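Local coordinates for protein pyruvate kinase (Pyrobaculum aerophilum, PDB 3QTG) that catalyses the last step of glycolysis, interconverting phosphoenolpyruvate plus ADP and pyruvate plus ATP with the help of a divalent metal cation, at residues 12-24 and 410-422. Residues are numbered along the deposited sequence; the frame is centred on the assembly and turned at random.
Sequences RARNLTKRVATLG and RSLSIVWALEPLY
Lys-18 reaches from the first strand of the TIM barrel into the loop that joins helix 406-412 to strand 418-422 of the C-terminal alpha/beta domain, so the contact joins the N-terminal end of strand 18-22 to the C-terminal domain. Its ammonium group is gripped by three backbone carbonyls. NZ lies 2.7 Å from O of Val-415 and 2.8 Å from O of Leu-418, the latter approached in the carbonyl plane on a lone pair. The third bond, 2.9 Å from NZ to O of Ser-413, comes from above the carbonyl plane instead, 68° out of it. Bends at chi2 and chi4 fold the chain over the backbone of Ile-414 and bring NZ into this ring of oxygens, which probably stabilises the buried positive charge.

The loop follows two successive turns, type I from Leu-412 to Val-415 and type II from Val-415 to Leu-418. At the second, N of Ala-417 donates to O of Leu-16 (3.0 Å). Leu-16 also lays its CB over one face of the Trp-416 six-membered ring, a CH-pi contact 3.8 Å from the centroid, while its CD1 packs on CZ2 of that ring and its CD2 meets CB of Ala-417. Farther along the strand, CG2 of Val-20 rests on CG2 of Ile-414.

Beyond the first shell, the backbone O of Asp-43 accepts from OG of Ser-413, while OD2 of Asp-43 pairs with NE of Arg-19, so one residue of the barrel meets both segments. At the exposed edge, the guanidinium of Arg-14 stacks almost parallel on the carboxylate of Glu-419, planes 11° apart; this salt bridge is long, with NH1 3.8 Å from OE2 and no N-H aimed at the oxygen.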
loop_
_atom_site.group_PDB
_atom_site.type_symbol
_atom_site.label_atom_id
_atom_site.label_comp_id
_atom_site.label_asym_id
_atom_site.label_seq_id
_atom_site.Cartn_x
_atom_site.Cartn_y
_atom_site.Cartn_z
ATOM N N ARG A 12 -1.482 -26.061 15.320
ATOM C CA ARG A 12 -1.862 -27.504 15.275
ATOM C C ARG A 12 -2.667 -27.990 16.489
ATOM O O ARG A 12 -3.681 -28.662 16.314
ATOM C CB ARG A 12 -0.626 -28.391 15.087
ATOM C CG ARG A 12 -0.292 -28.691 13.644
ATOM C CD ARG A 12 0.439 -30.029 13.509
ATOM N NE ARG A 12 1.094 -30.151 12.205
ATOM C CZ ARG A 12 2.265 -29.594 11.895
ATOM N NH1 ARG A 12 2.926 -28.876 12.799
ATOM N NH2 ARG A 12 2.784 -29.756 10.680
ATOM N N ALA A 13 -2.212 -27.662 17.703
ATOM C CA ALA A 13 -2.758 -28.263 18.941
ATOM C C ALA A 13 -4.181 -27.833 19.329
ATOM O O ALA A 13 -4.973 -28.664 19.812
ATOM C CB ALA A 13 -1.796 -28.057 20.118
ATOM N N ARG A 14 -4.498 -26.548 19.138
ATOM C CA ARG A 14 -5.845 -26.025 19.404
ATOM C C ARG A 14 -6.432 -25.349 18.168
ATOM O O ARG A 14 -5.778 -24.536 17.520
ATOM C CB ARG A 14 -5.854 -25.068 20.603
ATOM C CG ARG A 14 -7.261 -24.666 21.081
ATOM C CD ARG A 14 -8.136 -25.888 21.397
ATOM N NE ARG A 14 -7.754 -26.538 22.656
ATOM C CZ ARG A 14 -8.503 -26.550 23.761
ATOM N NH1 ARG A 14 -9.697 -25.954 23.775
ATOM N NH2 ARG A 14 -8.054 -27.159 24.856
ATOM N N ASN A 15 -7.675 -25.699 17.854
ATOM C CA ASN A 15 -8.298 -25.234 16.626
ATOM C C ASN A 15 -8.825 -23.799 16.692
ATOM O O ASN A 15 -9.319 -23.327 17.724
ATOM C CB ASN A 15 -9.355 -26.234 16.097
ATOM C CG ASN A 15 -8.727 -27.419 15.347
ATOM O OD1 ASN A 15 -9.204 -28.557 15.434
ATOM N ND2 ASN A 15 -7.647 -27.153 14.613
ATOM N N LEU A 16 -8.672 -23.108 15.569
ATOM C CA LEU A 16 -9.211 -21.774 15.406
ATOM C C LEU A 16 -10.580 -21.922 14.791
ATOM O O LEU A 16 -11.521 -21.286 15.242
ATOM C CB LEU A 16 -8.275 -20.927 14.558
ATOM C CG LEU A 16 -6.816 -20.806 15.045
ATOM C CD1 LEU A 16 -6.061 -19.827 14.160
ATOM C CD2 LEU A 16 -6.750 -20.352 16.500
ATOM N N THR A 17 -10.684 -22.802 13.790
ATOM C CA THR A 17 -11.975 -23.214 13.233
ATOM C C THR A 17 -12.688 -24.114 14.239
ATOM O O THR A 17 -12.122 -25.081 14.729
ATOM C CB THR A 17 -11.815 -23.978 11.921
ATOM O OG1 THR A 17 -10.926 -23.256 11.063
ATOM C CG2 THR A 17 -13.168 -24.138 11.235
ATOM N N LYS A 18 -13.931 -23.768 14.542
ATOM C CA LYS A 18 -14.721 -24.519 15.503
ATOM C C LYS A 18 -15.514 -25.660 14.853
ATOM O O LYS A 18 -15.881 -25.603 13.683
ATOM C CB LYS A 18 -15.622 -23.570 16.316
ATOM C CG LYS A 18 -14.842 -22.462 17.051
ATOM C CD LYS A 18 -13.726 -23.054 17.912
ATOM C CE LYS A 18 -13.007 -22.003 18.705
ATOM N NZ LYS A 18 -13.996 -21.273 19.530
ATOM N N ARG A 19 -15.762 -26.700 15.644
ATOM C CA ARG A 19 -16.269 -27.978 15.151
ATOM C C ARG A 19 -17.632 -28.217 15.783
ATOM O O ARG A 19 -17.755 -28.292 17.011
ATOM C CB ARG A 19 -15.294 -29.106 15.537
ATOM C CG ARG A 19 -13.826 -28.898 15.086
ATOM C CD ARG A 19 -12.802 -29.576 16.031
ATOM N NE ARG A 19 -12.925 -29.064 17.399
ATOM C CZ ARG A 19 -12.216 -29.463 18.451
ATOM N NH1 ARG A 19 -11.294 -30.414 18.345
ATOM N NH2 ARG A 19 -12.434 -28.896 19.627
ATOM N N VAL A 20 -18.657 -28.291 14.937
ATOM C CA VAL A 20 -20.023 -28.546 15.375
ATOM C C VAL A 20 -20.518 -29.897 14.824
ATOM O O VAL A 20 -20.346 -30.184 13.641
ATOM C CB VAL A 20 -20.985 -27.385 14.958
ATOM C CG1 VAL A 20 -22.465 -27.795 15.081
ATOM C CG2 VAL A 20 -20.694 -26.149 15.782
ATOM N N ALA A 21 -21.099 -30.722 15.693
ATOM C CA ALA A 21 -21.710 -32.001 15.275
ATOM C C ALA A 21 -23.190 -32.030 15.594
ATOM O O ALA A 21 -23.615 -31.468 16.597
ATOM C CB ALA A 21 -21.026 -33.178 15.926
ATOM N N THR A 22 -23.966 -32.670 14.719
ATOM C CA THR A 22 -25.381 -32.895 14.958
ATOM C C THR A 22 -25.618 -34.197 15.727
ATOM O O THR A 22 -25.047 -35.238 15.410
ATOM C CB THR A 22 -26.182 -32.924 13.650
ATOM O OG1 THR A 22 -26.057 -31.652 12.994
ATOM C CG2 THR A 22 -27.668 -33.233 13.920
ATOM N N LEU A 23 -26.479 -34.119 16.736
ATOM C CA LEU A 23 -26.817 -35.279 17.543
ATOM C C LEU A 23 -28.031 -35.980 16.963
ATOM O O LEU A 23 -29.008 -35.333 16.578
ATOM C CB LEU A 23 -27.104 -34.858 18.982
ATOM C CG LEU A 23 -25.989 -34.181 19.777
ATOM C CD1 LEU A 23 -26.528 -33.868 21.167
ATOM C CD2 LEU A 23 -24.705 -35.036 19.862
ATOM N N GLY A 24 -27.967 -37.305 16.908
ATOM C CA GLY A 24 -29.071 -38.101 16.374
ATOM C C GLY A 24 -29.059 -39.490 16.970
ATOM O O GLY A 24 -28.415 -39.701 18.004
ATOM N N ARG A 410 -20.478 -20.468 26.769
ATOM C CA ARG A 410 -21.081 -21.394 25.822
ATOM C C ARG A 410 -21.308 -20.767 24.447
ATOM O O ARG A 410 -21.142 -21.416 23.433
ATOM C CB ARG A 410 -22.406 -21.895 26.383
ATOM C CG ARG A 410 -22.252 -22.887 27.528
ATOM C CD ARG A 410 -23.559 -22.999 28.304
ATOM N NE ARG A 410 -23.437 -23.886 29.447
ATOM C CZ ARG A 410 -24.372 -24.045 30.392
ATOM N NH1 ARG A 410 -25.528 -23.374 30.344
ATOM N NH2 ARG A 410 -24.147 -24.874 31.400
ATOM N N SER A 411 -21.733 -19.511 24.427
ATOM C CA SER A 411 -21.991 -18.800 23.193
ATOM C C SER A 411 -20.696 -18.688 22.364
ATOM O O SER A 411 -20.700 -18.920 21.152
ATOM C CB SER A 411 -22.529 -17.412 23.545
ATOM O OG SER A 411 -23.223 -16.829 22.468
ATOM N N LEU A 412 -19.589 -18.388 23.042
ATOM C CA LEU A 412 -18.307 -18.066 22.394
ATOM C C LEU A 412 -17.552 -19.312 21.921
ATOM O O LEU A 412 -16.602 -19.231 21.149
ATOM C CB LEU A 412 -17.433 -17.247 23.356
ATOM C CG LEU A 412 -18.046 -15.948 23.856
ATOM C CD1 LEU A 412 -17.074 -15.266 24.805
ATOM C CD2 LEU A 412 -18.431 -15.023 22.680
ATOM N N SER A 413 -18.025 -20.465 22.372
ATOM C CA SER A 413 -17.446 -21.752 22.023
ATOM C C SER A 413 -17.351 -22.035 20.513
ATOM O O SER A 413 -16.468 -22.772 20.068
ATOM C CB SER A 413 -18.273 -22.838 22.691
ATOM O OG SER A 413 -17.508 -24.024 22.738
ATOM N N ILE A 414 -18.267 -21.451 19.737
ATOM C CA ILE A 414 -18.297 -21.651 18.291
ATOM C C ILE A 414 -17.898 -20.397 17.492
ATOM O O ILE A 414 -18.147 -20.305 16.291
ATOM C CB ILE A 414 -19.652 -22.297 17.805
ATOM C CG1 ILE A 414 -20.869 -21.382 18.053
ATOM C CG2 ILE A 414 -19.861 -23.659 18.495
ATOM C CD1 ILE A 414 -22.032 -21.696 17.106
ATOM N N VAL A 415 -17.274 -19.436 18.174
ATOM C CA VAL A 415 -16.712 -18.254 17.530
ATOM C C VAL A 415 -15.214 -18.516 17.259
ATOM O O VAL A 415 -14.515 -19.099 18.098
ATOM C CB VAL A 415 -16.935 -16.962 18.400
ATOM C CG1 VAL A 415 -16.335 -15.721 17.702
ATOM C CG2 VAL A 415 -18.443 -16.719 18.655
ATOM N N TRP A 416 -14.751 -18.130 16.079
ATOM C CA TRP A 416 -13.333 -18.214 15.660
ATOM C C TRP A 416 -12.299 -17.934 16.765
ATOM O O TRP A 416 -12.310 -16.864 17.371
ATOM C CB TRP A 416 -13.092 -17.234 14.510
ATOM C CG TRP A 416 -11.639 -17.042 14.154
ATOM C CD1 TRP A 416 -10.770 -16.119 14.694
ATOM C CD2 TRP A 416 -10.888 -17.770 13.173
ATOM N NE1 TRP A 416 -9.548 -16.231 14.116
ATOM C CE2 TRP A 416 -9.572 -17.239 13.187
ATOM C CE3 TRP A 416 -11.200 -18.813 12.279
ATOM C CZ2 TRP A 416 -8.547 -17.712 12.339
ATOM C CZ3 TRP A 416 -10.171 -19.300 11.419
ATOM C CH2 TRP A 416 -8.857 -18.730 11.464
ATOM N N ALA A 417 -11.420 -18.905 16.995
ATOM C CA ALA A 417 -10.210 -18.808 17.858
ATOM C C ALA A 417 -10.450 -18.733 19.353
ATOM O O ALA A 417 -9.500 -18.865 20.136
ATOM C CB ALA A 417 -9.254 -17.654 17.403
ATOM N N LEU A 418 -11.695 -18.500 19.764
ATOM C CA LEU A 418 -11.969 -18.209 21.169
ATOM C C LEU A 418 -11.908 -19.440 22.039
ATOM O O LEU A 418 -12.486 -20.495 21.711
ATOM C CB LEU A 418 -13.312 -17.492 21.368
ATOM C CG LEU A 418 -13.555 -16.181 20.608
ATOM C CD1 LEU A 418 -14.798 -15.534 21.158
ATOM C CD2 LEU A 418 -12.346 -15.227 20.686
ATOM N N GLU A 419 -11.200 -19.298 23.153
ATOM C CA GLU A 419 -11.227 -20.318 24.196
ATOM C C GLU A 419 -11.839 -19.750 25.476
ATOM O O GLU A 419 -11.151 -19.116 26.278
ATOM C CB GLU A 419 -9.857 -20.941 24.462
ATOM C CG GLU A 419 -10.031 -22.325 25.082
ATOM C CD GLU A 419 -8.782 -22.847 25.738
ATOM O OE1 GLU A 419 -8.841 -23.154 26.948
ATOM O OE2 GLU A 419 -7.742 -22.940 25.053
ATOM N N PRO A 420 -13.148 -19.973 25.650
ATOM C CA PRO A 420 -13.852 -19.402 26.779
ATOM C C PRO A 420 -13.648 -20.175 28.077
ATOM O O PRO A 420 -13.795 -21.402 28.120
ATOM C CB PRO A 420 -15.316 -19.402 26.321
ATOM C CG PRO A 420 -15.408 -20.533 25.327
ATOM C CD PRO A 420 -14.037 -20.735 24.742
ATOM N N LEU A 421 -13.318 -19.428 29.123
ATOM C CA LEU A 421 -13.009 -19.951 30.446
ATOM C C LEU A 421 -13.954 -19.307 31.443
ATOM O O LEU A 421 -14.076 -18.083 31.496
ATOM C CB LEU A 421 -11.563 -19.598 30.826
ATOM C CG LEU A 421 -10.459 -20.075 29.870
ATOM C CD1 LEU A 421 -9.212 -19.228 29.983
ATOM C CD2 LEU A 421 -10.140 -21.561 30.084
ATOM N N TYR A 422 -14.637 -20.136 32.223
ATOM C CA TYR A 422 -15.486 -19.633 33.287
ATOM C C TYR A 422 -14.606 -19.141 34.430
ATOM O O TYR A 422 -13.882 -19.931 35.042
ATOM C CB TYR A 422 -16.462 -20.700 33.773
ATOM C CG TYR A 422 -17.283 -20.240 34.957
ATOM C CD1 TYR A 422 -18.276 -19.273 34.805
ATOM C CD2 TYR A 422 -17.048 -20.754 36.228
ATOM C CE1 TYR A 422 -19.030 -18.838 35.892
ATOM C CE2 TYR A 422 -17.793 -20.331 37.322
ATOM C CZ TYR A 422 -18.781 -19.370 37.148
ATOM O OH TYR A 422 -19.518 -18.942 38.235
#